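Urocanate hydratase (Paenibacillus sp. Soil724D2, PDB 7NED) probably catalyses the hydration of thiourocanate in bacterial ergothioneine breakdown, and binds NAD+ together with urocanate. Local coordinates at residues A338-R341 with P342-A345; E378-A381 with N382-L386; Y140-F143 with Q144-R148; V295-E298 with A299-L303; H364-D367 with E368-E372. All blocks are in the same frame, centred on the assembly; numbering follows the deposited sequence.

Four of the five contacts form one neighbourhood, and interaction 4 stands apart. Helix 133-150 (interaction 3) is the hub: Phe339 and Leu340 of interaction 1 pack on its Ile142, Ser145 and Ile146, with Phe339 CZ 3.5 Å from Ile146 CG1, while Asn382 OD1 of interaction 2 lies 2.9 Å from Tyr140 OH, a probable hydrogen bond. Interaction 5 packs against interaction 2, Ile384 CG2 resting 3.7 Å from Asp367 OD1. The side chain of Ile142 is about 8 Å from NAD and about 10 Å from urocanate. Interaction 4, its centre about 22 Å from that of interaction 3, approaches NAD separately through the side chain of Glu296, about 5 Å from it.

Interaction 1 (A338-R341 with P342-A345); sequences AFLR and PLFA
Leu340 O is gripped by two backbone donors, Phe344 N at 3.2 Å and Leu343 N at 2.8 Å. This is part of helix 335-344, kinked at Pro342, roughly where the Rossmann-like family region gives way to the C-terminal one. Phe344 N reaches the oxygen in the carbonyl plane with a fairly straight N-H (163°), whereas Leu343 N comes from above that plane with a bent one (131°). The same oxygen lies over one face of the Phe344 ring, toward its rim. With CG anti to the carbonyl carbon (chi1 -61°), that ring turns back along the helix and sets CE2 3.8 Å from Leu340 CB. With an alanine in place of Phe344, a gap is likely to open beside Leu340 CB, and Leu340 O would lose the ring that lies against it. Arg341 NH2 is hydrogen-bonded to Glu448 O and Met446 O. At the end of the Leu340 side chain, CD2 meets Leu343 CD1 at 4.1 Å.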
loop_
_atom_site.group_PDB
_atom_site.type_symbol
_atom_site.label_atom_id
_atom_site.label_comp_id
_atom_site.label_asym_id
_atom_site.label_seq_id
_atom_site.Cartn_x
_atom_site.Cartn_y
_atom_site.Cartn_z
ATOM N N ALA A 338 -20.516 -14.504 -5.738
ATOM C CA ALA A 338 -21.691 -15.377 -5.900
ATOM C C ALA A 338 -22.287 -15.854 -4.578
ATOM O O ALA A 338 -23.516 -16.041 -4.494
ATOM C CB ALA A 338 -21.341 -16.591 -6.751
ATOM N N PHE A 339 -21.473 -16.065 -3.556
ATOM C CA PHE A 339 -21.994 -16.699 -2.340
ATOM C C PHE A 339 -21.762 -15.924 -1.052
ATOM O O PHE A 339 -22.677 -15.849 -0.218
ATOM C CB PHE A 339 -21.391 -18.094 -2.218
ATOM C CG PHE A 339 -21.562 -18.915 -3.466
ATOM C CD1 PHE A 339 -22.825 -19.083 -4.032
ATOM C CD2 PHE A 339 -20.474 -19.438 -4.113
ATOM C CE1 PHE A 339 -22.998 -19.803 -5.209
ATOM C CE2 PHE A 339 -20.620 -20.193 -5.296
ATOM C CZ PHE A 339 -21.886 -20.374 -5.839
ATOM N N LEU A 340 -20.569 -15.347 -0.843
ATOM C CA LEU A 340 -20.274 -14.837 0.492
ATOM C C LEU A 340 -20.387 -13.319 0.620
ATOM O O LEU A 340 -20.373 -12.808 1.741
ATOM C CB LEU A 340 -18.866 -15.275 0.939
ATOM C CG LEU A 340 -18.636 -16.793 1.058
ATOM C CD1 LEU A 340 -17.251 -17.024 1.638
ATOM C CD2 LEU A 340 -19.714 -17.448 1.872
ATOM N N ARG A 341 -20.545 -12.582 -0.472
ATOM C CA ARG A 341 -20.524 -11.130 -0.350
ATOM C C ARG A 341 -21.610 -10.579 0.578
ATOM O O ARG A 341 -21.347 -9.560 1.234
ATOM C CB ARG A 341 -20.608 -10.489 -1.738
ATOM C CG ARG A 341 -20.370 -8.925 -1.693
ATOM C CD ARG A 341 -20.090 -8.380 -3.087
ATOM N NE ARG A 341 -18.770 -8.779 -3.568
ATOM C CZ ARG A 341 -18.400 -8.786 -4.841
ATOM N NH1 ARG A 341 -19.258 -8.387 -5.783
ATOM N NH2 ARG A 341 -17.142 -9.105 -5.159
ATOM N N PRO A 342 -22.793 -11.183 0.723
ATOM C CA PRO A 342 -23.733 -10.644 1.718
ATOM C C PRO A 342 -23.177 -10.681 3.123
ATOM O O PRO A 342 -23.536 -9.822 3.933
ATOM C CB PRO A 342 -24.961 -11.555 1.564
ATOM C CG PRO A 342 -24.911 -11.942 0.129
ATOM C CD PRO A 342 -23.451 -12.170 -0.151
ATOM N N LEU A 343 -22.288 -11.640 3.441
ATOM C CA LEU A 343 -21.629 -11.619 4.741
ATOM C C LEU A 343 -20.593 -10.494 4.809
ATOM O O LEU A 343 -20.554 -9.707 5.765
ATOM C CB LEU A 343 -20.964 -12.972 4.971
ATOM C CG LEU A 343 -21.935 -14.177 5.019
ATOM C CD1 LEU A 343 -21.169 -15.461 5.165
ATOM C CD2 LEU A 343 -22.908 -13.989 6.184
ATOM N N PHE A 344 -19.716 -10.425 3.810
ATOM C CA PHE A 344 -18.712 -9.375 3.793
ATOM C C PHE A 344 -19.349 -7.994 3.907
ATOM O O PHE A 344 -18.776 -7.091 4.529
ATOM C CB PHE A 344 -17.877 -9.465 2.508
ATOM C CG PHE A 344 -17.130 -10.774 2.353
ATOM C CD1 PHE A 344 -16.625 -11.436 3.458
ATOM C CD2 PHE A 344 -16.919 -11.323 1.099
ATOM C CE1 PHE A 344 -15.915 -12.627 3.313
ATOM C CE2 PHE A 344 -16.202 -12.510 0.949
ATOM C CZ PHE A 344 -15.723 -13.168 2.071
ATOM N N ALA A 345 -20.544 -7.821 3.340
ATOM C CA ALA A 345 -21.194 -6.522 3.341
ATOM C C ALA A 345 -21.567 -6.066 4.744
ATOM O O ALA A 345 -21.731 -4.857 4.967
ATOM C CB ALA A 345 -22.418 -6.557 2.434
#

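Interaction 2 (E378-A381 with N382-L386); sequences EVIA and NWIRL
Arg385 folds back along its helix onto Ala381, one turn earlier. Its CB stands 3.6 Å from Ala381 O, and CG comes closer to that oxygen, at 3.3 Å. From there the chain runs extended to NE, CD still passing Ala381 O, and at the tip NH1 comes within 3.7 Å of the methyl, Ala381 CB, obliquely to the guanidinium plane. The start is set by CG lying anti to the carbonyl carbon (chi1 -71°). The backbone here keeps the regular i to i+4 bonding of helix 378-390, in which Arg385 N donates to the same Ala381 O at 3.2 Å. On the buried side Ile380 and Ile384 run alongside each other in the same sense, with their CG1 atoms 4.0 Å apart, and both pack on Ile370 of helix 360-373. Ile380 CD1 also comes obliquely to the Trp383 ring, whose NE1 is bonded to Ile400 O. A water lies within bonding distance of Val379 O and Asn382 OD1, 3.0 Å from the latter, with more acceptors around it than protons; OD1 is also hydrogen-bonded to Tyr140 OH.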
loop_
_atom_site.group_PDB
_atom_site.type_symbol
_atom_site.label_atom_id
_atom_site.label_comp_id
_atom_site.label_asym_id
_atom_site.label_seq_id
_atom_site.Cartn_x
_atom_site.Cartn_y
_atom_site.Cartn_z
ATOM N N GLU A 378 -28.100 -18.478 15.400
ATOM C CA GLU A 378 -28.096 -19.916 15.208
ATOM C C GLU A 378 -26.981 -20.351 14.264
ATOM O O GLU A 378 -26.529 -21.503 14.331
ATOM C CB GLU A 378 -29.469 -20.375 14.713
ATOM C CG GLU A 378 -30.461 -20.556 15.852
ATOM C CD GLU A 378 -31.904 -20.773 15.387
ATOM O OE1 GLU A 378 -32.118 -21.510 14.397
ATOM O OE2 GLU A 378 -32.828 -20.213 16.021
ATOM N N VAL A 379 -26.503 -19.445 13.408
ATOM C CA VAL A 379 -25.427 -19.797 12.488
ATOM C C VAL A 379 -24.143 -20.083 13.253
ATOM O O VAL A 379 -23.556 -21.165 13.119
ATOM C CB VAL A 379 -25.231 -18.691 11.441
ATOM C CG1 VAL A 379 -24.119 -19.069 10.477
ATOM C CG2 VAL A 379 -26.528 -18.505 10.687
ATOM N N ILE A 380 -23.674 -19.115 14.047
ATOM C CA ILE A 380 -22.458 -19.358 14.811
ATOM C C ILE A 380 -22.658 -20.498 15.793
ATOM O O ILE A 380 -21.723 -21.271 16.051
ATOM C CB ILE A 380 -21.941 -18.088 15.520
ATOM C CG1 ILE A 380 -20.502 -18.345 16.010
ATOM C CG2 ILE A 380 -22.784 -17.679 16.743
ATOM C CD1 ILE A 380 -19.469 -18.577 14.890
ATOM N N ALA A 381 -23.863 -20.626 16.364
ATOM C CA ALA A 381 -24.116 -21.716 17.317
ATOM C C ALA A 381 -23.973 -23.076 16.650
ATOM O O ALA A 381 -23.320 -23.979 17.184
ATOM C CB ALA A 381 -25.509 -21.569 17.934
ATOM N N ASN A 382 -24.577 -23.234 15.475
ATOM C CA ASN A 382 -24.372 -24.438 14.674
ATOM C C ASN A 382 -22.893 -24.661 14.384
ATOM O O ASN A 382 -22.381 -25.772 14.555
ATOM C CB ASN A 382 -25.161 -24.330 13.363
ATOM C CG ASN A 382 -24.834 -25.460 12.369
ATOM O OD1 ASN A 382 -24.253 -25.214 11.276
ATOM N ND2 ASN A 382 -25.174 -26.696 12.741
ATOM N N TRP A 383 -22.185 -23.613 13.929
ATOM C CA TRP A 383 -20.795 -23.803 13.525
ATOM C C TRP A 383 -19.936 -24.262 14.705
ATOM O O TRP A 383 -19.133 -25.195 14.587
ATOM C CB TRP A 383 -20.221 -22.499 12.911
ATOM C CG TRP A 383 -18.791 -22.727 12.748
ATOM C CD1 TRP A 383 -17.773 -22.166 13.478
ATOM C CD2 TRP A 383 -18.187 -23.661 11.865
ATOM N NE1 TRP A 383 -16.559 -22.690 13.079
ATOM C CE2 TRP A 383 -16.792 -23.615 12.092
ATOM C CE3 TRP A 383 -18.690 -24.548 10.901
ATOM C CZ2 TRP A 383 -15.901 -24.403 11.386
ATOM C CZ3 TRP A 383 -17.799 -25.324 10.193
ATOM C CH2 TRP A 383 -16.421 -25.261 10.446
ATOM N N ILE A 384 -20.083 -23.614 15.859
ATOM C CA ILE A 384 -19.237 -23.942 17.009
ATOM C C ILE A 384 -19.494 -25.377 17.465
ATOM O O ILE A 384 -18.554 -26.138 17.752
ATOM C CB ILE A 384 -19.462 -22.907 18.133
ATOM C CG1 ILE A 384 -18.868 -21.540 17.686
ATOM C CG2 ILE A 384 -18.867 -23.356 19.467
ATOM C CD1 ILE A 384 -17.309 -21.577 17.389
ATOM N N ARG A 385 -20.759 -25.792 17.493
ATOM C CA ARG A 385 -21.042 -27.188 17.844
ATOM C C ARG A 385 -20.318 -28.134 16.902
ATOM O O ARG A 385 -19.654 -29.087 17.336
ATOM C CB ARG A 385 -22.548 -27.458 17.814
ATOM C CG ARG A 385 -23.256 -26.788 18.974
ATOM C CD ARG A 385 -24.722 -27.241 19.147
ATOM N NE ARG A 385 -25.182 -26.575 20.359
ATOM C CZ ARG A 385 -25.886 -25.448 20.353
ATOM N NH1 ARG A 385 -26.252 -24.923 19.191
ATOM N NH2 ARG A 385 -26.253 -24.872 21.496
ATOM N N LEU A 386 -20.400 -27.855 15.607
ATOM C CA LEU A 386 -19.772 -28.716 14.622
ATOM C C LEU A 386 -18.260 -28.711 14.779
ATOM O O LEU A 386 -17.615 -29.772 14.734
ATOM C CB LEU A 386 -20.176 -28.277 13.216
ATOM C CG LEU A 386 -21.619 -28.542 12.762
ATOM C CD1 LEU A 386 -21.778 -27.943 11.377
ATOM C CD2 LEU A 386 -21.998 -30.016 12.786
HETATM O O HOH W 1 -23.329 -22.473 10.678
#

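Interaction 3 (Y140-F143 with Q144-R148); sequences YEIF and QSIAR
Gln144 crosses the Tyr140 ring at a slant, laying its aliphatic part over one face. Gln144 CG sits 3.9 Å from the ring centroid and 17° off the normal, a CH-pi contact, displaced toward the CZ side of the ring. The chain then bends at chi2 (-63°), which carries the amide over the hydroxyl end of the ring, with NE2 3.3 Å from Tyr140 OH. Ring and amide planes are 39° apart, so the two flat groups are not stacked. Tyr140 OH is hydrogen-bonded to Asn382 OD1 of helix 378-390, and Trp383 meets the ring of Tyr140 at an inclined angle. Gln144 CG also approaches Tyr140 O to 3.4 Å, while Gln144 N donates to that oxygen at 2.8 Å. Around the helix Ile142 and Ile146 line up one turn apart, and Ile142 CG2 touches Ile146 CD1 at 4.0 Å. These two reach Phe311 on strand 309-312 as well as residues of helix 335-344. The i to i+4 pairing is that of any alpha-helix; what places it in the Rossmann-like domain is that Ile142 and Ile146 of helix 133-150 face strand 309-312 of the parallel sheet.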
loop_
_atom_site.group_PDB
_atom_site.type_symbol
_atom_site.label_atom_id
_atom_site.label_comp_id
_atom_site.label_asym_id
_atom_site.label_seq_id
_atom_site.Cartn_x
_atom_site.Cartn_y
_atom_site.Cartn_z
ATOM N N TYR A 140 -17.382 -24.198 4.242
ATOM C CA TYR A 140 -18.671 -24.723 4.654
ATOM C C TYR A 140 -19.792 -23.714 4.355
ATOM O O TYR A 140 -20.862 -24.088 3.842
ATOM C CB TYR A 140 -18.565 -25.111 6.128
ATOM C CG TYR A 140 -19.867 -25.433 6.814
ATOM C CD1 TYR A 140 -20.528 -24.483 7.561
ATOM C CD2 TYR A 140 -20.436 -26.708 6.699
ATOM C CE1 TYR A 140 -21.736 -24.784 8.193
ATOM C CE2 TYR A 140 -21.631 -27.010 7.317
ATOM C CZ TYR A 140 -22.269 -26.054 8.069
ATOM O OH TYR A 140 -23.456 -26.342 8.692
ATOM N N GLU A 141 -19.547 -22.425 4.617
ATOM C CA GLU A 141 -20.547 -21.401 4.295
ATOM C C GLU A 141 -20.754 -21.271 2.787
ATOM O O GLU A 141 -21.862 -20.965 2.335
ATOM C CB GLU A 141 -20.137 -20.033 4.872
ATOM C CG GLU A 141 -20.210 -19.872 6.419
ATOM C CD GLU A 141 -21.541 -20.332 7.049
ATOM O OE1 GLU A 141 -21.502 -20.964 8.158
ATOM O OE2 GLU A 141 -22.603 -20.072 6.427
ATOM N N ILE A 142 -19.708 -21.483 1.986
ATOM C CA ILE A 142 -19.915 -21.549 0.534
ATOM C C ILE A 142 -20.848 -22.700 0.186
ATOM O O ILE A 142 -21.811 -22.534 -0.577
ATOM C CB ILE A 142 -18.577 -21.690 -0.218
ATOM C CG1 ILE A 142 -17.718 -20.442 -0.065
ATOM C CG2 ILE A 142 -18.842 -22.005 -1.705
ATOM C CD1 ILE A 142 -16.250 -20.656 -0.479
ATOM N N PHE A 143 -20.529 -23.904 0.687
ATOM C CA PHE A 143 -21.368 -25.063 0.388
ATOM C C PHE A 143 -22.800 -24.844 0.872
ATOM O O PHE A 143 -23.760 -25.162 0.152
ATOM C CB PHE A 143 -20.770 -26.323 1.013
ATOM C CG PHE A 143 -19.475 -26.774 0.370
ATOM C CD1 PHE A 143 -19.136 -26.370 -0.909
ATOM C CD2 PHE A 143 -18.611 -27.613 1.044
ATOM C CE1 PHE A 143 -17.930 -26.792 -1.501
ATOM C CE2 PHE A 143 -17.402 -28.034 0.453
ATOM C CZ PHE A 143 -17.071 -27.612 -0.820
ATOM N N GLN A 144 -22.975 -24.243 2.062
ATOM C CA GLN A 144 -24.334 -24.024 2.571
ATOM C C GLN A 144 -25.086 -22.974 1.761
ATOM O O GLN A 144 -26.300 -23.108 1.551
ATOM C CB GLN A 144 -24.330 -23.640 4.052
ATOM C CG GLN A 144 -23.935 -24.811 4.986
ATOM C CD GLN A 144 -24.906 -26.001 4.947
ATOM O OE1 GLN A 144 -25.058 -26.669 3.917
ATOM N NE2 GLN A 144 -25.532 -26.290 6.079
ATOM N N SER A 145 -24.394 -21.914 1.321
ATOM C CA SER A 145 -25.011 -20.925 0.446
ATOM C C SER A 145 -25.487 -21.564 -0.857
ATOM O O SER A 145 -26.613 -21.328 -1.313
ATOM C CB SER A 145 -24.016 -19.785 0.182
ATOM O OG SER A 145 -24.571 -18.872 -0.749
ATOM N N ILE A 146 -24.646 -22.399 -1.458
ATOM C CA ILE A 146 -25.050 -23.140 -2.649
ATOM C C ILE A 146 -26.271 -24.004 -2.351
ATOM O O ILE A 146 -27.208 -24.073 -3.158
ATOM C CB ILE A 146 -23.866 -23.982 -3.162
ATOM C CG1 ILE A 146 -22.758 -23.068 -3.707
ATOM C CG2 ILE A 146 -24.330 -25.029 -4.189
ATOM C CD1 ILE A 146 -21.469 -23.843 -4.089
ATOM N N ALA A 147 -26.278 -24.685 -1.202
ATOM C CA ALA A 147 -27.420 -25.517 -0.836
ATOM C C ALA A 147 -28.693 -24.693 -0.788
ATOM O O ALA A 147 -29.734 -25.099 -1.319
ATOM C CB ALA A 147 -27.184 -26.181 0.519
ATOM N N ARG A 148 -28.639 -23.541 -0.115
ATOM C CA ARG A 148 -29.821 -22.690 -0.049
ATOM C C ARG A 148 -30.242 -22.225 -1.431
ATOM O O ARG A 148 -31.438 -22.110 -1.710
ATOM C CB ARG A 148 -29.573 -21.488 0.857
ATOM C CG ARG A 148 -29.446 -21.850 2.302
ATOM C CD ARG A 148 -29.475 -20.620 3.185
ATOM N NE ARG A 148 -28.435 -19.665 2.826
ATOM C CZ ARG A 148 -27.177 -19.750 3.253
ATOM N NH1 ARG A 148 -26.819 -20.770 4.016
ATOM N NH2 ARG A 148 -26.273 -18.839 2.886
#

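Interaction 4 (V295-E298 with A299-L303); sequences VEVE and AMLEL
Met300 lays its side chain back along the preceding turn. Its CG comes 3.2 Å from Glu296 O, the oxygen to which Met300 N donates in the carbonyl plane at 2.9 Å. Farther out, SD reaches Val297 CG2 at 4.3 Å; CG anti to the carbonyl carbon (chi1 -61°) and an extended chi2 lead the sulfur there before the chain bends at chi3. Leu301 meets the other methyl branch of Val297, its CD1 4.2 Å from Val297 CG1. The same methyl carbon, Leu301 CD1, meets the carboxylate atom Glu298 OE2 at 3.7 Å, the two side chains crossing at a slant. An alanine in place of Met300 would probably leave Val297 CG2 without its sulfur neighbour and open a gap beside Glu296 O. In the next shell, Glu296 OE1 is bonded to Tyr264 OH, which probably limits the turning of the carboxylate; the side chain of Glu296 lies about 5 Å from NAD. Glu302 turns instead to a salt bridge with Arg306. All this belongs to helix 282-305 of the Rossmann-like region: Val297 packs on Ile317 and Ala321 of helix 317-323, while Glu296 and Ala299 rest against Tyr238 of helix 234-243.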
loop_
_atom_site.group_PDB
_atom_site.type_symbol
_atom_site.label_atom_id
_atom_site.label_comp_id
_atom_site.label_asym_id
_atom_site.label_seq_id
_atom_site.Cartn_x
_atom_site.Cartn_y
_atom_site.Cartn_z
ATOM N N VAL A 295 -7.031 -27.226 -19.515
ATOM C CA VAL A 295 -7.813 -28.451 -19.694
ATOM C C VAL A 295 -8.805 -28.645 -18.547
ATOM O O VAL A 295 -9.969 -29.029 -18.753
ATOM C CB VAL A 295 -6.875 -29.665 -19.811
ATOM C CG1 VAL A 295 -7.674 -30.936 -19.684
ATOM C CG2 VAL A 295 -6.119 -29.624 -21.125
ATOM N N GLU A 296 -8.340 -28.445 -17.319
ATOM C CA GLU A 296 -9.216 -28.617 -16.175
ATOM C C GLU A 296 -10.388 -27.646 -16.232
ATOM O O GLU A 296 -11.535 -28.040 -15.999
ATOM C CB GLU A 296 -8.436 -28.452 -14.862
ATOM C CG GLU A 296 -9.343 -28.667 -13.655
ATOM C CD GLU A 296 -8.648 -28.515 -12.310
ATOM O OE1 GLU A 296 -7.386 -28.348 -12.233
ATOM O OE2 GLU A 296 -9.394 -28.568 -11.322
ATOM N N VAL A 297 -10.133 -26.377 -16.540
ATOM C CA VAL A 297 -11.224 -25.408 -16.547
ATOM C C VAL A 297 -12.167 -25.641 -17.730
ATOM O O VAL A 297 -13.374 -25.389 -17.635
ATOM C CB VAL A 297 -10.668 -23.973 -16.549
ATOM C CG1 VAL A 297 -11.792 -22.976 -16.785
ATOM C CG2 VAL A 297 -9.930 -23.695 -15.254
ATOM N N GLU A 298 -11.650 -26.101 -18.866
ATOM C CA GLU A 298 -12.548 -26.508 -19.944
ATOM C C GLU A 298 -13.519 -27.577 -19.461
ATOM O O GLU A 298 -14.721 -27.524 -19.737
ATOM C CB GLU A 298 -11.745 -27.039 -21.126
ATOM C CG GLU A 298 -11.215 -25.951 -22.029
ATOM C CD GLU A 298 -12.341 -25.226 -22.738
ATOM O OE1 GLU A 298 -13.040 -25.841 -23.584
ATOM O OE2 GLU A 298 -12.468 -24.001 -22.518
ATOM N N ALA A 299 -13.003 -28.565 -18.744
ATOM C CA ALA A 299 -13.871 -29.579 -18.156
ATOM C C ALA A 299 -14.875 -28.949 -17.190
ATOM O O ALA A 299 -16.067 -29.282 -17.212
ATOM C CB ALA A 299 -13.015 -30.647 -17.475
ATOM N N MET A 300 -14.412 -28.036 -16.329
ATOM C CA MET A 300 -15.327 -27.320 -15.444
ATOM C C MET A 300 -16.398 -26.592 -16.235
ATOM O O MET A 300 -17.575 -26.586 -15.849
ATOM C CB MET A 300 -14.529 -26.345 -14.570
ATOM C CG MET A 300 -13.516 -27.098 -13.707
ATOM S SD MET A 300 -12.528 -25.995 -12.651
ATOM C CE MET A 300 -13.762 -25.112 -11.700
ATOM N N LEU A 301 -16.029 -25.974 -17.323
ATOM C CA LEU A 301 -16.978 -25.249 -18.133
ATOM C C LEU A 301 -18.008 -26.225 -18.743
ATOM O O LEU A 301 -19.147 -25.952 -18.771
ATOM C CB LEU A 301 -16.264 -24.430 -19.196
ATOM C CG LEU A 301 -15.635 -23.101 -18.796
ATOM C CD1 LEU A 301 -14.684 -22.630 -19.850
ATOM C CD2 LEU A 301 -16.660 -22.057 -18.470
ATOM N N GLU A 302 -17.576 -27.389 -19.138
ATOM C CA GLU A 302 -18.499 -28.340 -19.690
ATOM C C GLU A 302 -19.439 -28.838 -18.598
ATOM O O GLU A 302 -20.619 -28.950 -18.812
ATOM C CB GLU A 302 -17.762 -29.465 -20.358
ATOM C CG GLU A 302 -18.666 -30.454 -21.041
ATOM C CD GLU A 302 -19.450 -29.906 -22.238
ATOM O OE1 GLU A 302 -20.603 -30.381 -22.411
ATOM O OE2 GLU A 302 -18.906 -29.083 -23.016
ATOM N N LEU A 303 -18.894 -29.099 -17.413
ATOM C CA LEU A 303 -19.713 -29.550 -16.318
ATOM C C LEU A 303 -20.757 -28.495 -15.981
ATOM O O LEU A 303 -21.877 -28.801 -15.685
ATOM C CB LEU A 303 -18.888 -29.972 -15.107
ATOM C CG LEU A 303 -17.974 -31.190 -15.292
ATOM C CD1 LEU A 303 -16.982 -31.390 -14.176
ATOM C CD2 LEU A 303 -18.718 -32.469 -15.644
#

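Interaction 5 (H364-D367 with E368-E372); sequences HAID and EFILE
The ring of Phe369 has Ile366 O at its edge, near the ring plane. Phe369 CB is 3.4 Å from that oxygen, and CG stands anti to the backbone N (chi1 169°), leading the ring outward from the helix toward Leu411 and Ala414. Two carboxylates are also flat groups here. That of Asp367 is held by Arg399 in a salt bridge through OD2; that of Glu368, on a chain bent at chi2, makes its own with Arg388 through OE2. Each acid thus has a basic mate, which would be expected to stabilise its negative charge. A water gives one hydrogen to His364 O at 3.1 Å and makes a weak bond to Glu368 OE2, tying the carboxylate loosely to the turn before. Glu368 N donates to His364 O as well, at 2.9 Å. Ile370 carries the apolar part: its CG1 lies 3.3 Å from Ile366 O, and its CD1 reaches Ile366 CG2 at 4.1 Å. Leu371 CG lies 3.5 Å from Asp367 O, which also accepts the backbone N-H of Leu371. These are successive turns of helix 360-373 in the C-terminal region. Ile366 and Ile370 pack on Trp353 of strand 351-355, Phe369 and Ile370 meet Leu411 of helix 407-420, and Asp367 and Leu371 touch Arg388 of helix 378-390.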
loop_
_atom_site.group_PDB
_atom_site.type_symbol
_atom_site.label_atom_id
_atom_site.label_comp_id
_atom_site.label_asym_id
_atom_site.label_seq_id
_atom_site.Cartn_x
_atom_site.Cartn_y
_atom_site.Cartn_z
ATOM N N HIS A 364 -12.155 -24.806 24.402
ATOM C CA HIS A 364 -13.472 -25.349 24.731
ATOM C C HIS A 364 -14.251 -24.417 25.655
ATOM O O HIS A 364 -15.479 -24.293 25.532
ATOM C CB HIS A 364 -13.325 -26.746 25.340
ATOM C CG HIS A 364 -12.982 -27.794 24.323
ATOM N ND1 HIS A 364 -12.545 -29.060 24.662
ATOM C CD2 HIS A 364 -13.040 -27.769 22.967
ATOM C CE1 HIS A 364 -12.340 -29.764 23.561
ATOM N NE2 HIS A 364 -12.630 -29.005 22.518
ATOM N N ALA A 365 -13.564 -23.743 26.573
ATOM C CA ALA A 365 -14.249 -22.752 27.399
ATOM C C ALA A 365 -14.797 -21.600 26.550
ATOM O O ALA A 365 -15.897 -21.085 26.820
ATOM C CB ALA A 365 -13.302 -22.220 28.487
ATOM N N ILE A 366 -14.043 -21.169 25.528
ATOM C CA ILE A 366 -14.560 -20.096 24.685
ATOM C C ILE A 366 -15.720 -20.609 23.842
ATOM O O ILE A 366 -16.701 -19.885 23.607
ATOM C CB ILE A 366 -13.432 -19.495 23.823
ATOM C CG1 ILE A 366 -12.331 -18.914 24.730
ATOM C CG2 ILE A 366 -13.998 -18.424 22.881
ATOM C CD1 ILE A 366 -11.055 -18.474 23.975
ATOM N N ASP A 367 -15.636 -21.836 23.398
ATOM C CA ASP A 367 -16.708 -22.466 22.675
ATOM C C ASP A 367 -17.981 -22.402 23.510
ATOM O O ASP A 367 -18.961 -21.952 23.088
ATOM C CB ASP A 367 -16.387 -23.936 22.372
ATOM C CG ASP A 367 -15.413 -24.132 21.219
ATOM O OD1 ASP A 367 -15.262 -23.250 20.387
ATOM O OD2 ASP A 367 -14.833 -25.212 21.165
ATOM N N GLU A 368 -17.892 -22.794 24.757
ATOM C CA GLU A 368 -19.048 -22.788 25.628
ATOM C C GLU A 368 -19.576 -21.367 25.856
ATOM O O GLU A 368 -20.747 -21.156 25.907
ATOM C CB GLU A 368 -18.789 -23.533 26.913
ATOM C CG GLU A 368 -18.770 -25.025 26.738
ATOM C CD GLU A 368 -20.117 -25.630 26.310
ATOM O OE1 GLU A 368 -21.176 -25.073 26.547
ATOM O OE2 GLU A 368 -20.144 -26.692 25.735
ATOM N N PHE A 369 -18.673 -20.416 25.963
ATOM C CA PHE A 369 -19.080 -19.052 26.087
ATOM C C PHE A 369 -19.881 -18.606 24.879
ATOM O O PHE A 369 -20.876 -17.995 25.029
ATOM C CB PHE A 369 -17.921 -18.127 26.259
ATOM C CG PHE A 369 -18.309 -16.705 26.137
ATOM C CD1 PHE A 369 -18.900 -16.056 27.178
ATOM C CD2 PHE A 369 -18.136 -16.032 24.962
ATOM C CE1 PHE A 369 -19.314 -14.756 27.058
ATOM C CE2 PHE A 369 -18.541 -14.721 24.842
ATOM C CZ PHE A 369 -19.121 -14.092 25.888
ATOM N N ILE A 370 -19.448 -18.969 23.696
ATOM C CA ILE A 370 -20.153 -18.518 22.503
ATOM C C ILE A 370 -21.569 -19.091 22.446
ATOM O O ILE A 370 -22.535 -18.382 22.130
ATOM C CB ILE A 370 -19.332 -18.876 21.251
ATOM C CG1 ILE A 370 -18.024 -18.037 21.213
ATOM C CG2 ILE A 370 -20.160 -18.629 20.031
ATOM C CD1 ILE A 370 -17.003 -18.430 20.078
ATOM N N LEU A 371 -21.709 -20.360 22.740
ATOM C CA LEU A 371 -23.015 -20.993 22.731
ATOM C C LEU A 371 -24.021 -20.323 23.705
ATOM O O LEU A 371 -25.175 -20.250 23.420
ATOM C CB LEU A 371 -22.847 -22.460 23.023
ATOM C CG LEU A 371 -22.030 -23.198 21.996
ATOM C CD1 LEU A 371 -21.801 -24.637 22.422
ATOM C CD2 LEU A 371 -22.583 -23.068 20.579
ATOM N N GLU A 372 -23.528 -19.791 24.805
ATOM C CA GLU A 372 -24.333 -19.138 25.791
ATOM C C GLU A 372 -24.586 -17.673 25.474
ATOM O O GLU A 372 -25.645 -17.201 25.654
ATOM C CB GLU A 372 -23.703 -19.186 27.179
ATOM C CG GLU A 372 -23.215 -20.523 27.695
ATOM C CD GLU A 372 -22.148 -20.449 28.825
ATOM O OE1 GLU A 372 -21.497 -19.414 29.042
ATOM O OE2 GLU A 372 -21.924 -21.451 29.512
HETATM O O HOH W 2 -16.862 -27.019 25.125
#